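Local structure of alanyl-tRNA synthetase (Aquifex aeolicus, 3G98) at residues F41-I54 against A66-G80. The protein is the C-terminal C-Ala domain of alanyl-tRNA synthetase, the ligase that charges tRNA with alanine, and probably helps join editing and aminoacylation on one tRNA. Residues are numbered along the deposited sequence; the frame is centred on the assembly and turned at random.
Sequences FIASRKGDKINFVI and AKEVIREVGKVLKGG
In the alpha/beta core of this DHHA1-family domain, helix 66-76 packs on one face of the mixed sheet, and Phe52, on strand 49-56 of the 38-46/49-56 hairpin, is wedged among Ile70, Gly74, Leu77 and Gly80. The strand and helix segments run roughly antiparallel, at 148°, with axes 8.6 Å apart. Leu77 CD1 sits over one face of the Phe52 ring, 3.8 Å from its centroid and displaced toward the rim, a CH-pi contact. Ile70 CD1 meets the rim of the ring, close to the ring plane, 3.5 Å from Phe52 CD2. With chi1 at 50°, Phe52 CG is tucked between its own N and C atoms, a rotamer that leans the ring obliquely across the sheet and on to Gly74, whose CA is 3.5 Å from Phe52 CZ. Gly74 has no side chain, and here the ring reaches the helix backbone itself. Replacing Phe52 with an alanine is likely to open a gap between Ile70 and Leu77 and leave Leu77 CD1 without its aromatic face. Toward the N-terminal end of the helix, Ile54 CG1 packs 3.6 Å from Ile70 CD1, while its CG2 branch meets Ala66 CB. On the neighbouring strand, Phe41 brings CE1 to within 3.8 Å of Val73 CG2, with Val73 CG1 over one face of the ring; Leu105 of helix 98-110 touches both Phe41 and Val69, extending this apolar layer. The helix ends in a Schellman motif, with Lys78 at positive phi and Gly79 N bonded to Gly74 O, and the chain then returns toward the Phe52 ring, on the helix side of the sheet. There the buried Gly80 O, which has no hydrogen-bond partner, approaches the Phe52 ring obliquely, 3.1 Å from CZ.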
loop_
_atom_site.group_PDB
_atom_site.type_symbol
_atom_site.label_atom_id
_atom_site.label_comp_id
_atom_site.label_asym_id
_atom_site.label_seq_id
_atom_site.Cartn_x
_atom_site.Cartn_y
_atom_site.Cartn_z
ATOM N N PHE A 41 2.113 1.380 -2.392
ATOM C CA PHE A 41 2.018 0.595 -1.165
ATOM C C PHE A 41 3.216 0.921 -0.305
ATOM O O PHE A 41 4.319 0.432 -0.542
ATOM C CB PHE A 41 1.939 -0.902 -1.499
ATOM C CG PHE A 41 1.957 -1.820 -0.297
ATOM C CD1 PHE A 41 1.247 -1.512 0.864
ATOM C CD2 PHE A 41 2.664 -3.016 -0.346
ATOM C CE1 PHE A 41 1.260 -2.381 1.961
ATOM C CE2 PHE A 41 2.669 -3.886 0.734
ATOM C CZ PHE A 41 1.971 -3.559 1.893
ATOM N N ILE A 42 3.017 1.783 0.682
ATOM C CA ILE A 42 4.139 2.162 1.528
ATOM C C ILE A 42 3.809 1.887 2.979
ATOM O O ILE A 42 2.641 1.823 3.371
ATOM C CB ILE A 42 4.587 3.630 1.333
ATOM C CG1 ILE A 42 3.443 4.597 1.650
ATOM C CG2 ILE A 42 5.133 3.838 -0.083
ATOM C CD1 ILE A 42 3.835 6.074 1.542
ATOM N N ALA A 43 4.852 1.712 3.768
ATOM C CA ALA A 43 4.675 1.321 5.149
ATOM C C ALA A 43 5.706 2.034 6.006
ATOM O O ALA A 43 6.727 2.521 5.500
ATOM C CB ALA A 43 4.821 -0.177 5.284
ATOM N N SER A 44 5.425 2.094 7.306
ATOM C CA SER A 44 6.360 2.669 8.263
ATOM C C SER A 44 6.509 1.717 9.428
ATOM O O SER A 44 5.518 1.338 10.062
ATOM C CB SER A 44 5.854 4.005 8.777
ATOM O OG SER A 44 6.699 4.500 9.808
ATOM N N ARG A 45 7.748 1.313 9.684
ATOM C CA ARG A 45 8.052 0.451 10.812
ATOM C C ARG A 45 8.373 1.322 12.019
ATOM O O ARG A 45 9.253 2.186 11.955
ATOM C CB ARG A 45 9.252 -0.444 10.504
ATOM C CG ARG A 45 9.470 -1.498 11.569
ATOM C CD ARG A 45 10.782 -2.246 11.419
ATOM N NE ARG A 45 10.917 -3.213 12.509
ATOM C CZ ARG A 45 11.157 -4.511 12.349
ATOM N NH1 ARG A 45 11.336 -5.015 11.136
ATOM N NH2 ARG A 45 11.240 -5.299 13.410
ATOM N N LYS A 46 7.651 1.097 13.111
ATOM C CA LYS A 46 8.002 1.702 14.394
ATOM C C LYS A 46 8.221 0.585 15.403
ATOM O O LYS A 46 7.271 0.105 16.031
ATOM C CB LYS A 46 6.907 2.659 14.867
ATOM C CG LYS A 46 6.836 3.950 14.050
ATOM C CD LYS A 46 5.531 4.707 14.269
ATOM C CE LYS A 46 5.618 5.688 15.430
ATOM N NZ LYS A 46 4.448 6.620 15.437
ATOM N N GLY A 47 9.474 0.157 15.534
ATOM C CA GLY A 47 9.803 -0.964 16.402
ATOM C C GLY A 47 9.130 -2.227 15.903
ATOM O O GLY A 47 9.379 -2.669 14.784
ATOM N N ASP A 48 8.272 -2.811 16.730
ATOM C CA ASP A 48 7.622 -4.068 16.370
ATOM C C ASP A 48 6.225 -3.870 15.785
ATOM O O ASP A 48 5.459 -4.829 15.629
ATOM C CB ASP A 48 7.587 -5.020 17.570
ATOM C CG ASP A 48 8.928 -5.687 17.821
ATOM O OD1 ASP A 48 9.694 -5.883 16.847
ATOM O OD2 ASP A 48 9.214 -6.018 18.992
ATOM N N LYS A 49 5.898 -2.625 15.454
ATOM C CA LYS A 49 4.624 -2.324 14.813
ATOM C C LYS A 49 4.852 -1.823 13.392
ATOM O O LYS A 49 5.930 -1.312 13.065
ATOM C CB LYS A 49 3.847 -1.282 15.619
ATOM C CG LYS A 49 3.529 -1.720 17.044
ATOM C CD LYS A 49 2.838 -3.081 17.058
ATOM C CE LYS A 49 2.639 -3.591 18.482
ATOM N NZ LYS A 49 1.835 -2.642 19.292
ATOM N N ILE A 50 3.834 -1.964 12.549
ATOM C CA ILE A 50 3.917 -1.428 11.202
ATOM C C ILE A 50 2.585 -0.785 10.774
ATOM O O ILE A 50 1.504 -1.348 10.964
ATOM C CB ILE A 50 4.393 -2.512 10.191
ATOM C CG1 ILE A 50 4.507 -1.946 8.777
ATOM C CG2 ILE A 50 3.451 -3.734 10.205
ATOM C CD1 ILE A 50 5.339 -2.836 7.857
ATOM N N ASN A 51 2.679 0.418 10.231
ATOM C CA ASN A 51 1.522 1.109 9.679
ATOM C C ASN A 51 1.688 1.123 8.169
ATOM O O ASN A 51 2.799 1.269 7.676
ATOM C CB ASN A 51 1.447 2.538 10.237
ATOM C CG ASN A 51 0.205 3.286 9.776
ATOM O OD1 ASN A 51 0.143 3.773 8.651
ATOM N ND2 ASN A 51 -0.786 3.394 10.661
ATOM N N PHE A 52 0.590 0.965 7.437
ATOM C CA PHE A 52 0.697 0.853 5.993
ATOM C C PHE A 52 -0.467 1.522 5.258
ATOM O O PHE A 52 -1.573 1.650 5.790
ATOM C CB PHE A 52 0.840 -0.620 5.576
ATOM C CG PHE A 52 -0.177 -1.524 6.193
ATOM C CD1 PHE A 52 0.032 -2.068 7.461
ATOM C CD2 PHE A 52 -1.361 -1.813 5.525
ATOM C CE1 PHE A 52 -0.902 -2.893 8.047
ATOM C CE2 PHE A 52 -2.317 -2.637 6.110
ATOM C CZ PHE A 52 -2.087 -3.179 7.377
ATOM N N VAL A 53 -0.197 1.941 4.029
ATOM C CA VAL A 53 -1.167 2.669 3.226
ATOM C C VAL A 53 -1.149 2.140 1.796
ATOM O O VAL A 53 -0.092 1.808 1.254
ATOM C CB VAL A 53 -0.820 4.168 3.170
ATOM C CG1 VAL A 53 -1.731 4.903 2.168
ATOM C CG2 VAL A 53 -0.890 4.811 4.573
ATOM N N ILE A 54 -2.325 2.077 1.195
ATOM C CA ILE A 54 -2.462 1.809 -0.232
ATOM C C ILE A 54 -3.178 3.001 -0.838
ATOM O O ILE A 54 -4.269 3.368 -0.394
ATOM C CB ILE A 54 -3.296 0.536 -0.506
ATOM C CG1 ILE A 54 -2.629 -0.703 0.095
ATOM C CG2 ILE A 54 -3.497 0.347 -2.020
ATOM C CD1 ILE A 54 -1.611 -1.337 -0.799
ATOM N N ALA A 66 -8.666 -0.089 -3.165
ATOM C CA ALA A 66 -7.810 -0.032 -1.982
ATOM C C ALA A 66 -8.519 -0.581 -0.742
ATOM O O ALA A 66 -7.866 -1.086 0.168
ATOM C CB ALA A 66 -7.296 1.386 -1.739
ATOM N N LYS A 67 -9.847 -0.479 -0.721
ATOM C CA LYS A 67 -10.667 -1.066 0.337
ATOM C C LYS A 67 -10.414 -2.566 0.469
ATOM O O LYS A 67 -10.269 -3.085 1.579
ATOM C CB LYS A 67 -12.157 -0.844 0.040
ATOM C CG LYS A 67 -12.801 0.354 0.713
ATOM C CD LYS A 67 -14.318 0.351 0.462
ATOM C CE LYS A 67 -15.075 0.981 1.617
ATOM N NZ LYS A 67 -16.539 1.007 1.375
ATOM N N GLU A 68 -10.391 -3.266 -0.666
ATOM C CA GLU A 68 -10.189 -4.708 -0.670
ATOM C C GLU A 68 -8.727 -5.029 -0.394
ATOM O O GLU A 68 -8.399 -5.833 0.475
ATOM C CB GLU A 68 -10.562 -5.304 -2.029
ATOM C CG GLU A 68 -11.982 -5.034 -2.478
ATOM C CD GLU A 68 -12.295 -5.706 -3.797
ATOM O OE1 GLU A 68 -11.708 -6.777 -4.068
ATOM O OE2 GLU A 68 -13.128 -5.168 -4.557
ATOM N N VAL A 69 -7.859 -4.381 -1.154
ATOM C CA VAL A 69 -6.436 -4.677 -1.149
ATOM C C VAL A 69 -5.772 -4.390 0.201
ATOM O O VAL A 69 -4.850 -5.092 0.601
ATOM C CB VAL A 69 -5.729 -3.891 -2.265
ATOM C CG1 VAL A 69 -4.245 -4.207 -2.282
ATOM C CG2 VAL A 69 -6.353 -4.230 -3.605
ATOM N N ILE A 70 -6.236 -3.360 0.896
ATOM C CA ILE A 70 -5.629 -3.012 2.181
ATOM C C ILE A 70 -5.825 -4.170 3.158
ATOM O O ILE A 70 -4.946 -4.492 3.938
ATOM C CB ILE A 70 -6.188 -1.693 2.755
ATOM C CG1 ILE A 70 -5.302 -1.168 3.893
ATOM C CG2 ILE A 70 -7.635 -1.858 3.217
ATOM C CD1 ILE A 70 -3.958 -0.625 3.436
ATOM N N ARG A 71 -6.979 -4.819 3.085
ATOM C CA ARG A 71 -7.266 -5.929 3.980
ATOM C C ARG A 71 -6.450 -7.174 3.650
ATOM O O ARG A 71 -6.091 -7.945 4.550
ATOM C CB ARG A 71 -8.760 -6.257 3.953
ATOM C CG ARG A 71 -9.620 -5.190 4.620
ATOM C CD ARG A 71 -11.087 -5.444 4.343
ATOM N NE ARG A 71 -11.935 -4.654 5.228
ATOM C CZ ARG A 71 -12.348 -3.419 4.967
ATOM N NH1 ARG A 71 -13.124 -2.780 5.837
ATOM N NH2 ARG A 71 -11.988 -2.826 3.835
ATOM N N GLU A 72 -6.155 -7.367 2.366
ATOM C CA GLU A 72 -5.333 -8.504 1.926
ATOM C C GLU A 72 -3.870 -8.386 2.374
ATOM O O GLU A 72 -3.314 -9.329 2.945
ATOM C CB GLU A 72 -5.443 -8.705 0.411
ATOM C CG GLU A 72 -6.870 -9.074 -0.019
ATOM C CD GLU A 72 -7.071 -9.117 -1.524
ATOM O OE1 GLU A 72 -7.130 -8.038 -2.153
ATOM O OE2 GLU A 72 -7.199 -10.234 -2.074
ATOM N N VAL A 73 -3.243 -7.238 2.117
ATOM C CA VAL A 73 -1.892 -7.016 2.634
ATOM C C VAL A 73 -1.902 -6.899 4.159
ATOM O O VAL A 73 -0.960 -7.334 4.839
ATOM C CB VAL A 73 -1.180 -5.793 1.983
ATOM C CG1 VAL A 73 -1.121 -5.962 0.464
ATOM C CG2 VAL A 73 -1.853 -4.474 2.362
ATOM N N GLY A 74 -2.976 -6.325 4.699
ATOM C CA GLY A 74 -3.141 -6.228 6.146
ATOM C C GLY A 74 -3.075 -7.582 6.835
ATOM O O GLY A 74 -2.437 -7.729 7.881
ATOM N N LYS A 75 -3.733 -8.577 6.252
ATOM C CA LYS A 75 -3.694 -9.929 6.810
ATOM C C LYS A 75 -2.260 -10.448 6.943
ATOM O O LYS A 75 -1.883 -10.996 7.981
ATOM C CB LYS A 75 -4.529 -10.890 5.959
ATOM C CG LYS A 75 -4.397 -12.342 6.369
ATOM C CD LYS A 75 -5.400 -13.196 5.619
ATOM C CE LYS A 75 -5.422 -14.619 6.151
ATOM N NZ LYS A 75 -6.503 -15.388 5.488
ATOM N N VAL A 76 -1.469 -10.273 5.888
ATOM C CA VAL A 76 -0.060 -10.684 5.884
ATOM C C VAL A 76 0.753 -9.970 6.970
ATOM O O VAL A 76 1.627 -10.564 7.613
ATOM C CB VAL A 76 0.572 -10.460 4.490
ATOM C CG1 VAL A 76 2.061 -10.712 4.519
ATOM C CG2 VAL A 76 -0.112 -11.357 3.455
ATOM N N LEU A 77 0.435 -8.701 7.197
ATOM C CA LEU A 77 1.152 -7.884 8.171
ATOM C C LEU A 77 0.557 -8.020 9.577
ATOM O O LEU A 77 0.898 -7.248 10.474
ATOM C CB LEU A 77 1.153 -6.418 7.718
ATOM C CG LEU A 77 1.906 -6.163 6.411
ATOM C CD1 LEU A 77 1.764 -4.703 5.995
ATOM C CD2 LEU A 77 3.381 -6.526 6.586
ATOM N N LYS A 78 -0.313 -9.016 9.757
ATOM C CA LYS A 78 -0.988 -9.270 11.031
ATOM C C LYS A 78 -1.703 -8.008 11.501
ATOM O O LYS A 78 -1.501 -7.538 12.627
ATOM C CB LYS A 78 0.008 -9.772 12.087
ATOM C CG LYS A 78 0.755 -11.044 11.672
ATOM C CD LYS A 78 -0.203 -12.221 11.553
ATOM C CE LYS A 78 0.547 -13.530 11.333
ATOM N NZ LYS A 78 -0.410 -14.683 11.357
ATOM N N GLY A 79 -2.521 -7.451 10.611
ATOM C CA GLY A 79 -3.270 -6.243 10.910
ATOM C C GLY A 79 -4.522 -6.117 10.059
ATOM O O GLY A 79 -4.927 -7.060 9.374
ATOM N N GLY A 80 -5.140 -4.946 10.110
ATOM C CA GLY A 80 -6.373 -4.715 9.376
ATOM C C GLY A 80 -6.210 -3.538 8.456
ATOM O O GLY A 80 -5.113 -3.275 7.970
#